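Uncharacterized protein (Streptococcus pneumoniae, PDB 3LFT) is of unknown function but binds L-tryptophan and probably serves an ABC transporter as its substrate-binding protein. Local coordinates at residues A[116-121]-A[230-235]; A[128-133]-A[279-284]. All blocks are in the same frame, centred on the assembly; numbering follows the deposited sequence.

Interaction 1. Residues A[116-121]-A[230-235]; sequences HNPAQQ and ASVVID
The pyrrolidine ring of P118 meets V232 at its CG corner, and both partners come from one face: the carbonyl O of V232 more steeply, 3.5 Å from CG of P118, and methyl CG1 of V232 from further out beyond the edge. The flat amide of N117 points its OD1 toward this carbonyl, and a water donates to both oxygens, at 2.8 Å from OD1 of N117. Q122, one turn into the helix, also gives its NE2 to both, so water and amide together bridge the two segments. The site lies where the chain crosses between the two lobes, consistent with the hinge of a periplasmic-binding-protein fold: 116-121 runs from strand 110-115 of one lobe into helix 119-129 of the other, and 230-235 leads back toward the first. V232 holds CG1 anti to its backbone N (chi1 -176°), which turns that methyl to P118 and to CB of Q121, while CG2 rests on the Q121 carbonyl at 3.8 Å from its O. The imidazole of H116 is tied by NE2 to E153, and the side chain of I234 is about 8 Å from the bound tryptophan. P118 centres an inverse gamma turn, closed by A119 N donating to N117 O at 2.8 Å.

Interaction 2. Residues A[128-133]-A[279-284]; sequences ALTPNV and LGITIP
L129 pushes its CD1 methyl into a bend formed by I281, I283 and P284. The methyl lies 3.8 Å from CG2 of I281, and it also meets the T282 carbonyl O, CG1 of I283 and CD of P284. Its CG stands anti to the backbone N (chi1 -174°), and the side chain crosses that of I281 at about a right angle. I281 works with both ends: CG2 also packs on the L129 carbonyl, 3.4 Å from its O, while CD1 reaches CG2 of T130 at 3.6 Å. Further along, the P284 ring sets its CG 3.7 Å from the carbonyl O of A128. No direct hydrogen bond joins the segments; a water donates to the carbonyl O of L129 at 2.7 Å, and its second leg, to the carbonyl O of T282, is unusually short. Here the C-terminal end of helix 119-129, in the lobe built on the four-stranded parallel sheet, is covered by the connection between helices 273-278 and 285-290. T130 leaves the helix and starts a type I beta turn to V133 that leads toward strand 135-141. Its OG1, bonded to the Y217 hydroxyl and to the I126 carbonyl, fixes the rotation that brings CG2 to I281. L229 packs on L129, T130 and I281 alike, and K273 and A276 of helix 273-278 touch I283. On the other segment, G280 ends that helix in a Schellman motif, from which the chain runs through I281 to P284, the N-cap position of helix 285-290.

The two interactions use opposite ends of helix 119-129, with centres about 18 Å apart. Interaction 1 lies at its start, in the probable hinge near the tryptophan pocket, and interaction 2 at its finish, in a partly buried place far from the chain's centre. Their segments alternate along the sequence: 116-121, 128-133, 230-235 and 279-284. The two interactions touch directly, CB of A230 in the first lying 3.7 Å from CD2 of L129 in the second; strand 230-233 thus runs alongside the helix, from V232 at Q121 to A230 at L129. One helix of the second lobe is packed against by two later parts of the chain, a strand returning to the probable hinge and a C-terminal connection.

Interaction 1. Residues A[116-121]-A[230-235]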
ATOM      1  N   HIS A 116       4.967  -0.356  -6.275  1.00  6.31           N
ATOM      2  CA  HIS A 116       6.009  -1.328  -5.973  1.00  6.32           C
ATOM      3  C   HIS A 116       6.825  -0.879  -4.758  1.00  6.69           C
ATOM      4  O   HIS A 116       7.285   0.263  -4.692  1.00  8.21           O
ATOM      5  CB  HIS A 116       6.928  -1.463  -7.195  1.00  7.50           C
ATOM      6  CG  HIS A 116       8.062  -2.413  -6.983  1.00  8.58           C
ATOM      7  ND1 HIS A 116       9.343  -2.000  -6.681  1.00 11.59           N
ATOM      8  CD2 HIS A 116       8.095  -3.766  -6.995  1.00 12.16           C
ATOM      9  CE1 HIS A 116      10.116  -3.062  -6.516  1.00 12.49           C
ATOM     10  NE2 HIS A 116       9.384  -4.140  -6.699  1.00 13.78           N
ATOM     11  N   ASN A 117       7.017  -1.764  -3.792  1.00  5.75           N
ATOM     12  CA  ASN A 117       7.785  -1.395  -2.602  1.00  6.29           C
ATOM     13  C   ASN A 117       9.286  -1.306  -2.848  1.00  6.39           C
ATOM     14  O   ASN A 117       9.876  -2.256  -3.360  1.00  5.82           O
ATOM     15  CB  ASN A 117       7.540  -2.394  -1.473  1.00  5.41           C
ATOM     16  CG  ASN A 117       8.142  -1.911  -0.159  1.00  4.75           C
ATOM     17  OD1 ASN A 117       7.807  -0.788   0.293  1.00  5.23           O
ATOM     18  ND2 ASN A 117       9.026  -2.699   0.451  1.00  5.30           N
ATOM     19  N   PRO A 118       9.922  -0.171  -2.485  1.00  6.02           N
ATOM     20  CA  PRO A 118      11.357  -0.014  -2.777  1.00  6.57           C
ATOM     21  C   PRO A 118      12.214  -0.707  -1.717  1.00  7.00           C
ATOM     22  O   PRO A 118      12.846  -0.076  -0.856  1.00  6.53           O
ATOM     23  CB  PRO A 118      11.556   1.504  -2.793  1.00  7.32           C
ATOM     24  CG  PRO A 118      10.480   2.044  -2.001  1.00  8.72           C
ATOM     25  CD  PRO A 118       9.303   1.100  -2.068  1.00  6.35           C
ATOM     26  N   ALA A 119      12.242  -2.032  -1.811  1.00  6.56           N
ATOM     27  CA  ALA A 119      12.919  -2.842  -0.820  1.00  6.82           C
ATOM     28  C   ALA A 119      14.414  -2.559  -0.726  1.00  6.30           C
ATOM     29  O   ALA A 119      14.954  -2.484   0.372  1.00  5.40           O
ATOM     30  CB  ALA A 119      12.674  -4.324  -1.095  1.00  7.99           C
ATOM     31  N   GLN A 120      15.091  -2.465  -1.863  1.00  6.01           N
ATOM     32  CA  GLN A 120      16.530  -2.203  -1.840  1.00  6.45           C
ATOM     33  C   GLN A 120      16.845  -0.924  -1.076  1.00  5.78           C
ATOM     34  O   GLN A 120      17.751  -0.897  -0.224  1.00  5.85           O
ATOM     35  CB  GLN A 120      17.099  -2.145  -3.262  1.00  6.81           C
ATOM     36  CG  GLN A 120      18.594  -1.787  -3.312  1.00 10.81           C
ATOM     37  CD  GLN A 120      19.167  -1.753  -4.720  1.00 15.47           C
ATOM     38  OE1 GLN A 120      18.612  -2.347  -5.648  1.00 17.80           O
ATOM     39  NE2 GLN A 120      20.287  -1.056  -4.886  1.00 17.54           N
ATOM     40  N   GLN A 121      16.098   0.129  -1.381  1.00  5.85           N
ATOM     41  CA  GLN A 121      16.299   1.413  -0.704  0.50  5.98           C
ATOM     42  C   GLN A 121      15.973   1.357   0.775  1.00  6.41           C
ATOM     43  O   GLN A 121      16.643   2.007   1.587  1.00  6.32           O
ATOM     44  CB  GLN A 121      15.507   2.536  -1.360  0.50  5.55           C
ATOM     45  CG  GLN A 121      16.051   3.030  -2.687  0.50  6.04           C
ATOM     46  CD  GLN A 121      15.111   4.044  -3.284  0.50  7.50           C
ATOM     47  OE1 GLN A 121      14.240   3.696  -4.081  0.50  9.83           O
ATOM     48  NE2 GLN A 121      15.243   5.305  -2.862  0.50  6.42           N
ATOM     49  N   ALA A 230      11.353   5.419  10.252  1.00  6.65           N
ATOM     50  CA  ALA A 230      11.666   5.869   8.910  1.00  6.42           C
ATOM     51  C   ALA A 230      11.219   4.813   7.925  1.00  5.86           C
ATOM     52  O   ALA A 230      10.925   3.665   8.277  1.00  5.85           O
ATOM     53  CB  ALA A 230      13.185   6.085   8.773  1.00  6.76           C
ATOM     54  N   SER A 231      11.130   5.222   6.665  1.00  4.85           N
ATOM     55  CA  SER A 231      10.915   4.300   5.566  1.00  4.80           C
ATOM     56  C   SER A 231      11.321   4.946   4.244  1.00  3.87           C
ATOM     57  O   SER A 231      11.841   6.065   4.229  1.00  3.77           O
ATOM     58  CB  SER A 231       9.464   3.796   5.522  1.00  5.40           C
ATOM     59  OG  SER A 231       9.349   2.737   4.580  1.00  5.38           O
ATOM     60  N   VAL A 232      11.056   4.240   3.147  1.00  4.36           N
ATOM     61  CA  VAL A 232      11.180   4.774   1.782  1.00  4.05           C
ATOM     62  C   VAL A 232       9.842   4.473   1.123  1.00  4.09           C
ATOM     63  O   VAL A 232       9.421   3.308   1.097  1.00  4.57           O
ATOM     64  CB  VAL A 232      12.349   4.157   1.001  1.00  3.98           C
ATOM     65  CG1 VAL A 232      12.479   4.832  -0.350  1.00  5.38           C
ATOM     66  CG2 VAL A 232      13.654   4.283   1.818  1.00  5.92           C
ATOM     67  N   VAL A 233       9.174   5.517   0.633  1.00  4.76           N
ATOM     68  CA  VAL A 233       7.752   5.412   0.305  1.00  5.20           C
ATOM     69  C   VAL A 233       7.402   6.139  -0.975  1.00  5.00           C
ATOM     70  O   VAL A 233       8.081   7.072  -1.384  1.00  5.03           O
ATOM     71  CB  VAL A 233       6.862   5.965   1.462  1.00  5.65           C
ATOM     72  CG1 VAL A 233       7.086   5.139   2.737  1.00  6.78           C
ATOM     73  CG2 VAL A 233       7.163   7.440   1.731  1.00  6.49           C
ATOM     74  N   ILE A 234       6.311   5.679  -1.571  1.00  6.07           N
ATOM     75  CA  ILE A 234       5.756   6.323  -2.753  0.50  6.22           C
ATOM     76  C   ILE A 234       4.716   7.343  -2.330  1.00  6.31           C
ATOM     77  O   ILE A 234       4.046   7.183  -1.297  1.00  6.10           O
ATOM     78  CB  ILE A 234       5.124   5.293  -3.645  0.50  6.69           C
ATOM     79  CG1 ILE A 234       6.208   4.356  -4.142  0.50  6.51           C
ATOM     80  CG2 ILE A 234       4.417   5.939  -4.824  0.50  6.37           C
ATOM     81  CD1 ILE A 234       5.663   3.031  -4.468  0.50  6.81           C
ATOM     82  N   ASP A 235       4.586   8.411  -3.116  1.00  5.84           N
ATOM     83  CA  ASP A 235       3.638   9.484  -2.798  1.00  5.97           C
ATOM     84  C   ASP A 235       2.197   9.017  -3.045  1.00  5.53           C
ATOM     85  O   ASP A 235       1.821   8.703  -4.177  1.00  6.12           O
ATOM     86  CB  ASP A 235       4.009  10.714  -3.638  1.00  5.76           C
ATOM     87  CG  ASP A 235       3.197  11.945  -3.315  1.00  6.59           C
ATOM     88  OD1 ASP A 235       1.964  11.927  -3.475  1.00  6.18           O
ATOM     89  OD2 ASP A 235       3.814  12.984  -2.984  1.00 11.31           O
TER
HETATM   90  O   HOH W   1       7.028   1.884   0.558  1.00  7.16           O

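Interaction 2. Residues A[128-133]-A[279-284]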
ATOM      1  N   ALA A 128      22.101   2.307   6.990  1.00  5.92           N
ATOM      2  CA  ALA A 128      22.685   3.628   7.216  1.00  6.60           C
ATOM      3  C   ALA A 128      22.232   4.248   8.534  1.00  6.17           C
ATOM      4  O   ALA A 128      23.040   4.848   9.258  1.00  7.23           O
ATOM      5  CB  ALA A 128      22.341   4.547   6.061  1.00  6.68           C
ATOM      6  N   LEU A 129      20.949   4.093   8.847  1.00  6.65           N
ATOM      7  CA  LEU A 129      20.356   4.794   9.972  1.00  6.51           C
ATOM      8  C   LEU A 129      20.512   4.052  11.299  1.00  6.55           C
ATOM      9  O   LEU A 129      20.696   4.668  12.351  1.00  6.43           O
ATOM     10  CB  LEU A 129      18.878   5.092   9.659  1.00  7.12           C
ATOM     11  CG  LEU A 129      18.078   5.948  10.635  1.00  6.76           C
ATOM     12  CD1 LEU A 129      18.705   7.314  10.843  1.00  7.55           C
ATOM     13  CD2 LEU A 129      16.657   6.088  10.117  1.00  6.96           C
ATOM     14  N   THR A 130      20.414   2.725  11.248  1.00  6.24           N
ATOM     15  CA  THR A 130      20.575   1.892  12.436  1.00  6.85           C
ATOM     16  C   THR A 130      21.605   0.804  12.138  1.00  6.87           C
ATOM     17  O   THR A 130      21.253  -0.362  11.912  1.00  6.65           O
ATOM     18  CB  THR A 130      19.239   1.279  12.931  1.00  6.58           C
ATOM     19  OG1 THR A 130      18.555   0.663  11.831  1.00  6.48           O
ATOM     20  CG2 THR A 130      18.343   2.353  13.538  1.00  6.98           C
ATOM     21  N   PRO A 131      22.900   1.180  12.131  1.00  8.03           N
ATOM     22  CA  PRO A 131      23.910   0.196  11.770  1.00  7.98           C
ATOM     23  C   PRO A 131      24.064  -0.950  12.778  1.00  8.62           C
ATOM     24  O   PRO A 131      24.700  -1.949  12.447  1.00  8.30           O
ATOM     25  CB  PRO A 131      25.205   1.026  11.697  1.00  7.19           C
ATOM     26  CG  PRO A 131      24.929   2.253  12.532  1.00  9.09           C
ATOM     27  CD  PRO A 131      23.468   2.524  12.335  1.00  7.69           C
ATOM     28  N   ASN A 132      23.484  -0.820  13.973  1.00  8.95           N
ATOM     29  CA  ASN A 132      23.547  -1.894  14.979  1.00 10.07           C
ATOM     30  C   ASN A 132      22.480  -2.986  14.814  1.00  9.35           C
ATOM     31  O   ASN A 132      22.528  -4.022  15.483  1.00 10.28           O
ATOM     32  CB  ASN A 132      23.504  -1.309  16.402  1.00 11.02           C
ATOM     33  CG  ASN A 132      24.039  -2.276  17.474  1.00 14.07           C
ATOM     34  OD1 ASN A 132      24.955  -3.073  17.234  1.00 16.62           O
ATOM     35  ND2 ASN A 132      23.483  -2.174  18.679  1.00 16.99           N
ATOM     36  N   VAL A 133      21.522  -2.756  13.922  1.00  8.56           N
ATOM     37  CA  VAL A 133      20.462  -3.728  13.657  1.00  8.06           C
ATOM     38  C   VAL A 133      20.999  -4.923  12.870  1.00  7.96           C
ATOM     39  O   VAL A 133      21.567  -4.755  11.790  1.00  7.96           O
ATOM     40  CB  VAL A 133      19.308  -3.052  12.903  1.00  7.31           C
ATOM     41  CG1 VAL A 133      18.385  -4.079  12.223  1.00  8.26           C
ATOM     42  CG2 VAL A 133      18.522  -2.167  13.855  1.00  7.71           C
ATOM     43  N   LEU A 279      15.136   7.529  20.418  1.00  7.58           N
ATOM     44  CA  LEU A 279      15.753   6.203  20.445  1.00  7.58           C
ATOM     45  C   LEU A 279      17.276   6.286  20.591  1.00  7.00           C
ATOM     46  O   LEU A 279      17.953   5.256  20.624  1.00  8.09           O
ATOM     47  CB  LEU A 279      15.380   5.402  19.187  1.00  7.44           C
ATOM     48  CG  LEU A 279      13.935   4.899  19.068  1.00  7.54           C
ATOM     49  CD1 LEU A 279      13.728   4.261  17.713  1.00  9.88           C
ATOM     50  CD2 LEU A 279      13.630   3.900  20.190  1.00  9.30           C
ATOM     51  N   GLY A 280      17.800   7.507  20.657  1.00  7.10           N
ATOM     52  CA  GLY A 280      19.242   7.728  20.757  1.00  7.73           C
ATOM     53  C   GLY A 280      19.980   7.492  19.454  1.00  7.94           C
ATOM     54  O   GLY A 280      21.179   7.252  19.473  1.00  7.88           O
ATOM     55  N   ILE A 281      19.259   7.559  18.337  1.00  8.55           N
ATOM     56  CA  ILE A 281      19.818   7.355  17.009  1.00  9.06           C
ATOM     57  C   ILE A 281      20.398   8.680  16.501  1.00 10.55           C
ATOM     58  O   ILE A 281      19.841   9.770  16.748  1.00 11.85           O
ATOM     59  CB  ILE A 281      18.733   6.784  16.056  1.00  9.47           C
ATOM     60  CG1 ILE A 281      18.362   5.361  16.468  1.00  7.31           C
ATOM     61  CG2 ILE A 281      19.215   6.789  14.608  1.00 10.28           C
ATOM     62  CD1 ILE A 281      17.082   4.839  15.778  1.00  6.39           C
ATOM     63  N   THR A 282      21.549   8.591  15.846  1.00  9.77           N
ATOM     64  CA  THR A 282      22.080   9.725  15.112  1.00 10.08           C
ATOM     65  C   THR A 282      21.565   9.617  13.696  1.00  9.41           C
ATOM     66  O   THR A 282      21.637   8.554  13.076  1.00 10.48           O
ATOM     67  CB  THR A 282      23.623   9.739  15.065  1.00 10.14           C
ATOM     68  OG1 THR A 282      24.103   8.532  14.459  1.00 13.21           O
ATOM     69  CG2 THR A 282      24.208   9.864  16.447  1.00 10.32           C
ATOM     70  N   ILE A 283      21.003  10.698  13.187  1.00  8.01           N
ATOM     71  CA  ILE A 283      20.665  10.715  11.777  1.00  7.38           C
ATOM     72  C   ILE A 283      21.875  11.234  11.009  1.00  6.26           C
ATOM     73  O   ILE A 283      22.281  12.375  11.213  1.00  6.53           O
ATOM     74  CB  ILE A 283      19.420  11.570  11.472  1.00  7.70           C
ATOM     75  CG1 ILE A 283      18.209  11.099  12.291  1.00  8.81           C
ATOM     76  CG2 ILE A 283      19.121  11.534   9.981  1.00  7.32           C
ATOM     77  CD1 ILE A 283      17.046  12.078  12.306  1.00 10.57           C
ATOM     78  N   PRO A 284      22.458  10.397  10.128  1.00  5.61           N
ATOM     79  CA  PRO A 284      23.615  10.888   9.371  1.00  6.11           C
ATOM     80  C   PRO A 284      23.246  12.118   8.560  1.00  6.61           C
ATOM     81  O   PRO A 284      22.117  12.228   8.072  1.00  6.14           O
ATOM     82  CB  PRO A 284      23.952   9.720   8.438  1.00  6.61           C
ATOM     83  CG  PRO A 284      23.409   8.519   9.104  1.00  5.70           C
ATOM     84  CD  PRO A 284      22.168   8.975   9.843  1.00  6.32           C
TER
HETATM   85  O   HOH W   2      22.721   6.310  13.125  1.00 11.66           O